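Local coordinates for protein predicted acetamidase/formamidase (Thermoanaerobacter tengcongensis, PDB 3TKK) that probably hydrolyses carbon-nitrogen bonds of linear amides such as acetamide or formamide, and carries bound zinc and calcium ions, at residues A[16-21]-A[141-146]; A[268-273]-A[288-293]. All blocks are in the same frame, centred on the assembly; numbering follows the deposited sequence.

Contact 1: residues A[16-21]-A[141-146]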
ATOM      1  N   PHE A  16       8.546   4.639  25.318  1.00 22.58           N
ATOM      2  CA  PHE A  16       7.884   6.004  25.409  1.00 25.23           C
ATOM      3  C   PHE A  16       7.085   6.008  26.689  1.00 27.51           C
ATOM      4  O   PHE A  16       6.250   5.097  26.895  1.00 25.71           O
ATOM      5  CB  PHE A  16       7.012   6.291  24.183  1.00 24.31           C
ATOM      6  CG  PHE A  16       7.812   6.587  22.969  1.00 23.67           C
ATOM      7  CD1 PHE A  16       8.481   5.587  22.278  1.00 26.88           C
ATOM      8  CD2 PHE A  16       7.962   7.924  22.531  1.00 26.56           C
ATOM      9  CE1 PHE A  16       9.289   5.939  21.093  1.00 22.46           C
ATOM     10  CE2 PHE A  16       8.736   8.279  21.401  1.00 23.77           C
ATOM     11  CZ  PHE A  16       9.436   7.267  20.717  1.00 22.28           C
ATOM     12  N   SER A  17       7.384   6.934  27.605  1.00 24.20           N
ATOM     13  CA  SER A  17       6.702   6.822  28.900  1.00 29.28           C
ATOM     14  C   SER A  17       6.585   8.224  29.441  1.00 31.72           C
ATOM     15  O   SER A  17       7.503   9.040  29.283  1.00 29.63           O
ATOM     16  CB  SER A  17       7.498   5.940  29.895  1.00 28.41           C
ATOM     17  OG  SER A  17       6.948   6.159  31.219  1.00 29.92           O
ATOM     18  N   LYS A  18       5.468   8.508  30.082  1.00 31.93           N
ATOM     19  CA  LYS A  18       5.255   9.843  30.668  1.00 32.89           C
ATOM     20  C   LYS A  18       6.231  10.099  31.800  1.00 34.39           C
ATOM     21  O   LYS A  18       6.384  11.253  32.233  1.00 34.71           O
ATOM     22  CB  LYS A  18       3.852   9.971  31.263  1.00 34.78           C
ATOM     23  CG  LYS A  18       3.577   9.010  32.415  1.00 38.89           C
ATOM     24  CD  LYS A  18       2.217   9.349  33.010  1.00 44.15           C
ATOM     25  CE  LYS A  18       1.617   8.127  33.609  1.00 46.83           C
ATOM     26  NZ  LYS A  18       2.070   8.077  35.126  1.00 45.63           N
ATOM     27  N   GLU A  19       6.861   9.021  32.280  1.00 35.26           N
ATOM     28  CA  GLU A  19       7.766   9.047  33.454  1.00 38.68           C
ATOM     29  C   GLU A  19       9.210   9.439  33.100  1.00 36.45           C
ATOM     30  O   GLU A  19       9.981   9.765  33.999  1.00 39.81           O
ATOM     31  CB  GLU A  19       7.801   7.698  34.150  1.00 41.87           C
ATOM     32  CG  GLU A  19       6.388   7.259  34.627  1.00 48.35           C
ATOM     33  CD  GLU A  19       5.848   8.238  35.680  1.00 51.90           C
ATOM     34  OE1 GLU A  19       6.620   8.627  36.566  1.00 54.04           O
ATOM     35  OE2 GLU A  19       4.661   8.631  35.650  1.00 54.04           O
ATOM     36  N   ASN A  20       9.594   9.347  31.832  1.00 31.48           N
ATOM     37  CA  ASN A  20      10.998   9.644  31.429  1.00 31.43           C
ATOM     38  C   ASN A  20      11.213  11.182  31.557  1.00 30.36           C
ATOM     39  O   ASN A  20      10.461  11.982  30.970  1.00 31.91           O
ATOM     40  CB  ASN A  20      11.295   9.190  29.979  1.00 29.08           C
ATOM     41  CG  ASN A  20      11.277   7.622  29.807  1.00 26.45           C
ATOM     42  OD1 ASN A  20      11.743   6.917  30.695  1.00 26.13           O
ATOM     43  ND2 ASN A  20      10.817   7.113  28.632  1.00 23.49           N
ATOM     44  N   LYS A  21      12.235  11.591  32.272  1.00 28.79           N
ATOM     45  CA  LYS A  21      12.508  13.003  32.407  1.00 29.93           C
ATOM     46  C   LYS A  21      13.028  13.612  31.106  1.00 26.82           C
ATOM     47  O   LYS A  21      13.850  13.010  30.435  1.00 25.89           O
ATOM     48  CB  LYS A  21      13.647  13.192  33.416  1.00 33.40           C
ATOM     49  CG  LYS A  21      13.322  12.773  34.813  1.00 39.84           C
ATOM     50  CD  LYS A  21      12.465  13.778  35.503  1.00 43.81           C
ATOM     51  CE  LYS A  21      11.056  13.237  35.648  1.00 46.71           C
ATOM     52  NZ  LYS A  21      10.613  13.426  37.087  1.00 48.45           N
ATOM     53  N   PRO A 141       2.771   8.188  25.613  1.00 26.35           N
ATOM     54  CA  PRO A 141       1.401   7.814  25.772  1.00 27.59           C
ATOM     55  C   PRO A 141       0.773   8.356  27.043  1.00 31.14           C
ATOM     56  O   PRO A 141       1.470   8.750  28.012  1.00 29.13           O
ATOM     57  CB  PRO A 141       1.426   6.255  25.868  1.00 29.66           C
ATOM     58  CG  PRO A 141       2.869   5.796  25.742  1.00 30.06           C
ATOM     59  CD  PRO A 141       3.739   7.106  25.900  1.00 28.30           C
ATOM     60  N   LYS A 142      -0.556   8.326  27.070  1.00 35.19           N
ATOM     61  CA  LYS A 142      -1.305   8.817  28.230  1.00 39.71           C
ATOM     62  C   LYS A 142      -0.892   8.043  29.462  1.00 41.09           C
ATOM     63  O   LYS A 142      -0.539   8.599  30.460  1.00 43.37           O
ATOM     64  CB  LYS A 142      -2.799   8.658  27.953  1.00 42.93           C
ATOM     65  CG  LYS A 142      -3.723   9.547  28.817  1.00 50.54           C
ATOM     66  CD  LYS A 142      -5.152   9.367  28.208  1.00 53.37           C
ATOM     67  CE  LYS A 142      -6.217   8.868  29.230  1.00 56.34           C
ATOM     68  NZ  LYS A 142      -7.212   8.056  28.417  1.00 56.40           N
ATOM     69  N   GLU A 143      -0.825   6.740  29.391  1.00 43.58           N
ATOM     70  CA  GLU A 143      -0.594   6.025  30.650  1.00 47.88           C
ATOM     71  C   GLU A 143       0.618   5.067  30.652  1.00 47.37           C
ATOM     72  O   GLU A 143       1.748   5.511  30.904  1.00 42.75           O
ATOM     73  CB  GLU A 143      -1.899   5.360  31.123  1.00 52.58           C
ATOM     74  CG  GLU A 143      -1.867   4.857  32.622  1.00 59.54           C
ATOM     75  CD  GLU A 143      -1.223   5.880  33.604  1.00 62.25           C
ATOM     76  OE1 GLU A 143      -0.094   5.634  34.134  1.00 62.46           O
ATOM     77  OE2 GLU A 143      -1.847   6.943  33.845  1.00 63.66           O
ATOM     78  N   GLY A 144       0.397   3.763  30.425  1.00 46.98           N
ATOM     79  CA  GLY A 144       1.478   2.771  30.644  1.00 45.74           C
ATOM     80  C   GLY A 144       2.576   2.999  29.595  1.00 46.56           C
ATOM     81  O   GLY A 144       2.282   3.305  28.408  1.00 41.95           O
ATOM     82  N   SER A 145       3.820   2.832  30.039  1.00 43.19           N
ATOM     83  CA  SER A 145       4.979   2.703  29.194  1.00 43.58           C
ATOM     84  C   SER A 145       4.806   1.792  27.936  1.00 41.76           C
ATOM     85  O   SER A 145       4.224   0.681  28.007  1.00 40.25           O
ATOM     86  CB  SER A 145       6.143   2.169  30.051  1.00 45.01           C
ATOM     87  OG  SER A 145       7.298   2.036  29.235  1.00 46.16           O
ATOM     88  N   ILE A 146       5.325   2.261  26.803  1.00 37.03           N
ATOM     89  CA  ILE A 146       5.325   1.461  25.601  1.00 36.86           C
ATOM     90  C   ILE A 146       6.703   1.371  24.963  1.00 35.82           C
ATOM     91  O   ILE A 146       7.233   2.311  24.448  1.00 29.14           O
ATOM     92  CB  ILE A 146       4.213   1.895  24.596  1.00 36.49           C
ATOM     93  CG1 ILE A 146       2.823   1.726  25.269  1.00 36.11           C
ATOM     94  CG2 ILE A 146       4.275   1.030  23.277  1.00 35.14           C
ATOM     95  CD1 ILE A 146       1.581   2.354  24.483  1.00 34.93           C
TER
HETATM   96  O   HOH W   1       2.961   7.217  29.535  1.00 12.48           O
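Phe16 and Ile146 form an antiparallel bridge of the hydrogen-bonded kind where strand 15-16 ends and strand 146-147 begins, an example of strand ends tying together the loops that continue from them. Phe16 N donates to Ile146 O at 2.8 Å, coming from well above the carbonyl plane, while the return bond from Ile146 N to Phe16 O, 3.0 Å, is nearly straight at 171°. Beyond the bridge a type I beta turn from Ser17 to Asn20 leads segment 16-21 away.

Carbon contacts surround the Phe16 carbonyl oxygen. The ring of Pro141 lies beside it, CD 3.4 Å from Phe16 O, and Ser145 CA adds a CA-H...O contact to that oxygen. The Phe16 ring, its CG anti to the carbonyl carbon (chi1 -73°), presents an edge to Ile146 O and goes on to meet the ring of His154.

Charged groups close the outer end. Lys18 NZ stands between two carboxylates, 2.7 Å from Glu19 OE2 and a longer 3.4 Å from Glu143 OE1, in a salt-bridge network. The Lys18 chain runs extended until it bends at chi4, passing Lys142 O with CD, whereas the Glu143 chain folds at chi2 (44°) to bring its carboxylate back to the lysine. An alanine at Lys18 would remove the ammonium and is likely to leave two like charges, with Glu19 OE2 and Glu143 OE1 5.8 Å apart, without the cation between them.

Backbone polar groups are matched separately. Ser17 OG accepts from Glu19 N in an ST turn, and one water bridges the segments, accepting from Lys18 N at 2.9 Å and donating to both Pro141 O and Glu143 O.

Contact 2: residues A[268-273]-A[288-293]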
ATOM      1  N   SER A 268     -13.092   6.092  -1.587  1.00 27.04           N
ATOM      2  CA  SER A 268     -12.971   4.897  -2.364  1.00 26.78           C
ATOM      3  C   SER A 268     -12.250   5.172  -3.684  1.00 26.98           C
ATOM      4  O   SER A 268     -11.669   4.197  -4.277  1.00 26.57           O
ATOM      5  CB  SER A 268     -14.357   4.316  -2.718  1.00 27.89           C
ATOM      6  OG  SER A 268     -14.396   2.872  -2.689  1.00 27.37           O
ATOM      7  N   ILE A 269     -12.373   6.386  -4.212  1.00 27.61           N
ATOM      8  CA  ILE A 269     -11.844   6.667  -5.545  1.00 27.98           C
ATOM      9  C   ILE A 269     -10.587   7.508  -5.619  1.00 29.38           C
ATOM     10  O   ILE A 269      -9.884   7.546  -6.712  1.00 27.78           O
ATOM     11  CB  ILE A 269     -12.906   7.316  -6.493  1.00 29.84           C
ATOM     12  CG1 ILE A 269     -13.287   8.728  -6.056  1.00 30.85           C
ATOM     13  CG2 ILE A 269     -14.121   6.380  -6.637  1.00 30.49           C
ATOM     14  CD1 ILE A 269     -14.233   9.466  -7.131  1.00 32.95           C
ATOM     15  N   THR A 270     -10.320   8.228  -4.518  1.00 28.41           N
ATOM     16  CA  THR A 270      -9.193   9.063  -4.509  1.00 28.61           C
ATOM     17  C   THR A 270      -8.287   8.918  -3.324  1.00 25.80           C
ATOM     18  O   THR A 270      -7.208   9.531  -3.292  1.00 26.36           O
ATOM     19  CB  THR A 270      -9.650  10.510  -4.760  1.00 35.85           C
ATOM     20  OG1 THR A 270      -8.531  11.248  -5.283  1.00 39.38           O
ATOM     21  CG2 THR A 270     -10.153  11.108  -3.494  1.00 30.34           C
ATOM     22  N   GLY A 271      -8.634   8.046  -2.374  1.00 25.47           N
ATOM     23  CA  GLY A 271      -7.736   7.754  -1.301  1.00 23.41           C
ATOM     24  C   GLY A 271      -7.116   6.356  -1.434  1.00 24.27           C
ATOM     25  O   GLY A 271      -7.705   5.454  -2.052  1.00 23.16           O
ATOM     26  N   ASN A 272      -5.945   6.159  -0.816  1.00 23.50           N
ATOM     27  CA  ASN A 272      -5.124   4.955  -1.052  1.00 21.11           C
ATOM     28  C   ASN A 272      -4.789   4.354   0.275  1.00 19.65           C
ATOM     29  O   ASN A 272      -4.059   4.999   1.103  1.00 22.28           O
ATOM     30  CB  ASN A 272      -3.804   5.332  -1.823  1.00 20.25           C
ATOM     31  CG  ASN A 272      -4.066   5.760  -3.231  1.00 24.04           C
ATOM     32  OD1 ASN A 272      -4.618   5.014  -3.998  1.00 23.60           O
ATOM     33  ND2 ASN A 272      -3.616   6.962  -3.614  1.00 24.13           N
ATOM     34  N   ALA A 273      -5.340   3.190   0.559  1.00 19.55           N
ATOM     35  CA  ALA A 273      -4.917   2.498   1.757  1.00 19.24           C
ATOM     36  C   ALA A 273      -3.514   1.933   1.466  1.00 18.37           C
ATOM     37  O   ALA A 273      -3.345   1.365   0.415  1.00 18.14           O
ATOM     38  CB  ALA A 273      -5.889   1.397   2.001  1.00 19.44           C
ATOM     39  N   SER A 288      -4.075   7.510   2.607  1.00 19.79           N
ATOM     40  CA  SER A 288      -3.446   8.699   2.088  1.00 20.21           C
ATOM     41  C   SER A 288      -4.400   9.350   1.113  1.00 22.34           C
ATOM     42  O   SER A 288      -4.899   8.657   0.209  1.00 23.58           O
ATOM     43  CB  SER A 288      -2.270   8.169   1.297  1.00 20.31           C
ATOM     44  OG  SER A 288      -1.516   9.143   0.700  1.00 22.65           O
ATOM     45  N   LEU A 289      -4.540  10.699   1.163  1.00 24.51           N
ATOM     46  CA  LEU A 289      -5.264  11.521   0.175  1.00 23.51           C
ATOM     47  C   LEU A 289      -4.333  12.604  -0.402  1.00 27.00           C
ATOM     48  O   LEU A 289      -3.434  13.058   0.257  1.00 27.73           O
ATOM     49  CB  LEU A 289      -6.469  12.203   0.812  1.00 24.45           C
ATOM     50  CG  LEU A 289      -7.602  11.223   1.086  1.00 24.44           C
ATOM     51  CD1 LEU A 289      -8.487  11.677   2.302  1.00 24.97           C
ATOM     52  CD2 LEU A 289      -8.445  11.079  -0.244  1.00 25.47           C
ATOM     53  N   PRO A 290      -4.546  12.985  -1.638  1.00 27.31           N
ATOM     54  CA  PRO A 290      -3.830  14.107  -2.198  1.00 27.20           C
ATOM     55  C   PRO A 290      -4.096  15.359  -1.387  1.00 27.75           C
ATOM     56  O   PRO A 290      -5.211  15.679  -1.095  1.00 28.03           O
ATOM     57  CB  PRO A 290      -4.445  14.263  -3.623  1.00 29.29           C
ATOM     58  CG  PRO A 290      -4.989  12.943  -3.955  1.00 27.71           C
ATOM     59  CD  PRO A 290      -5.564  12.460  -2.557  1.00 28.71           C
ATOM     60  N   ASN A 291      -3.073  16.166  -1.111  1.00 32.32           N
ATOM     61  CA  ASN A 291      -3.303  17.431  -0.393  1.00 30.80           C
ATOM     62  C   ASN A 291      -4.328  18.361  -1.031  1.00 33.65           C
ATOM     63  O   ASN A 291      -5.026  19.086  -0.335  1.00 33.56           O
ATOM     64  CB  ASN A 291      -1.998  18.188  -0.197  1.00 31.47           C
ATOM     65  CG  ASN A 291      -1.042  17.441   0.678  1.00 26.08           C
ATOM     66  OD1 ASN A 291      -1.439  16.583   1.535  1.00 30.89           O
ATOM     67  ND2 ASN A 291       0.196  17.805   0.591  1.00 26.03           N
ATOM     68  N   TRP A 292      -4.458  18.386  -2.353  1.00 38.28           N
ATOM     69  CA  TRP A 292      -5.338  19.461  -2.887  1.00 38.28           C
ATOM     70  C   TRP A 292      -6.836  19.140  -2.601  1.00 39.62           C
ATOM     71  O   TRP A 292      -7.710  20.018  -2.553  1.00 40.46           O
ATOM     72  CB  TRP A 292      -5.087  19.684  -4.379  1.00 41.16           C
ATOM     73  CG  TRP A 292      -5.474  18.520  -5.218  1.00 40.74           C
ATOM     74  CD1 TRP A 292      -4.752  17.394  -5.450  1.00 36.94           C
ATOM     75  CD2 TRP A 292      -6.705  18.374  -5.960  1.00 43.18           C
ATOM     76  NE1 TRP A 292      -5.485  16.525  -6.234  1.00 40.17           N
ATOM     77  CE2 TRP A 292      -6.662  17.136  -6.596  1.00 42.48           C
ATOM     78  CE3 TRP A 292      -7.837  19.189  -6.140  1.00 47.69           C
ATOM     79  CZ2 TRP A 292      -7.690  16.688  -7.411  1.00 45.30           C
ATOM     80  CZ3 TRP A 292      -8.855  18.746  -6.955  1.00 48.06           C
ATOM     81  CH2 TRP A 292      -8.787  17.486  -7.556  1.00 46.43           C
ATOM     82  N   ILE A 293      -7.154  17.873  -2.440  1.00 36.83           N
ATOM     83  CA  ILE A 293      -8.496  17.509  -1.968  1.00 38.68           C
ATOM     84  C   ILE A 293      -8.765  18.045  -0.562  1.00 37.45           C
ATOM     85  O   ILE A 293      -9.744  18.758  -0.332  1.00 39.41           O
ATOM     86  CB  ILE A 293      -8.682  15.972  -1.919  1.00 37.24           C
ATOM     87  CG1 ILE A 293      -8.263  15.296  -3.225  1.00 39.16           C
ATOM     88  CG2 ILE A 293     -10.106  15.626  -1.631  1.00 40.39           C
ATOM     89  CD1 ILE A 293      -9.374  14.859  -4.026  1.00 40.84           C
TER
HETATM   90  O   HOH W   2      -2.080   8.853  -2.028  1.00  3.51           O
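With OG1 anti to the backbone N (chi1 -157°), Thr270 places its methyl CG2 between the backbone N and the carbonyl carbon, from where it meets Leu289 and Ile293; Leu289, its CG anti to the carbonyl carbon (chi1 -73°), brings CD2 back to the threonine. The meeting takes place at the open end of a beta hairpin, strands 272-277 and 283-290, where helix 260-270 leads into the first strand and helix 291-296 follows the second.

The side chains of Thr270 and Leu289 cross at about a right angle, Thr270 CG2 lying 3.7 Å from Leu289 CD2. Toward Ile293 the approach is tip to tip: CD1 of the isoleucine sits equally near the methyl and the hydroxyl oxygen of Thr270. Pro290, at the N-cap position of helix 291-296, sets the CD edge of its ring against the last carbonyl of the other helix, 3.4 Å from Thr270 O. Leu289 also packs on Met248 and Phe252 of helix 237-255.

Gly271 makes the turn from helix to strand. Leu289 CD2 packs 3.6 Å from its CA, and a side chain here would be tight against that methyl; the same CA makes a CA-H...O contact with Ser288 O.

Asn272 and Ser288 form a hydrogen-bonded antiparallel pair of the hairpin. Asn272 N reaches Ser288 O at 2.9 Å, and Ser288 N returns a bond of equal length to Asn272 O, with the donor tilted 34° from the carbonyl plane. The Asn272 amide is shared between two partners: OD1 accepts from Asp191 N of the second subunit, while ND2 donates to a water at 2.9 Å that is also hydrogen-bonded to Ser288 OG.

Overall arrangement
Contacts 1 and 2 are separate and do not touch: their centres lie about 33 Å apart, their nearest atoms about 23 Å, and contact 1 closes along the chain before contact 2 opens. Each rests on one antiparallel hydrogen-bonded pair, but they join different material, strand ends and their loops in the first and the ends of a hairpin with its flanking helices in the second. Contact 1 lies near the zinc and calcium site that includes Asn157: the Phe16 side chain is about 7 Å from that of Asn157, about 10 Å from a bound calcium ion and about 12 Å from a bound zinc ion. Contact 2 lies away from the annotated sites and instead borders the second subunit.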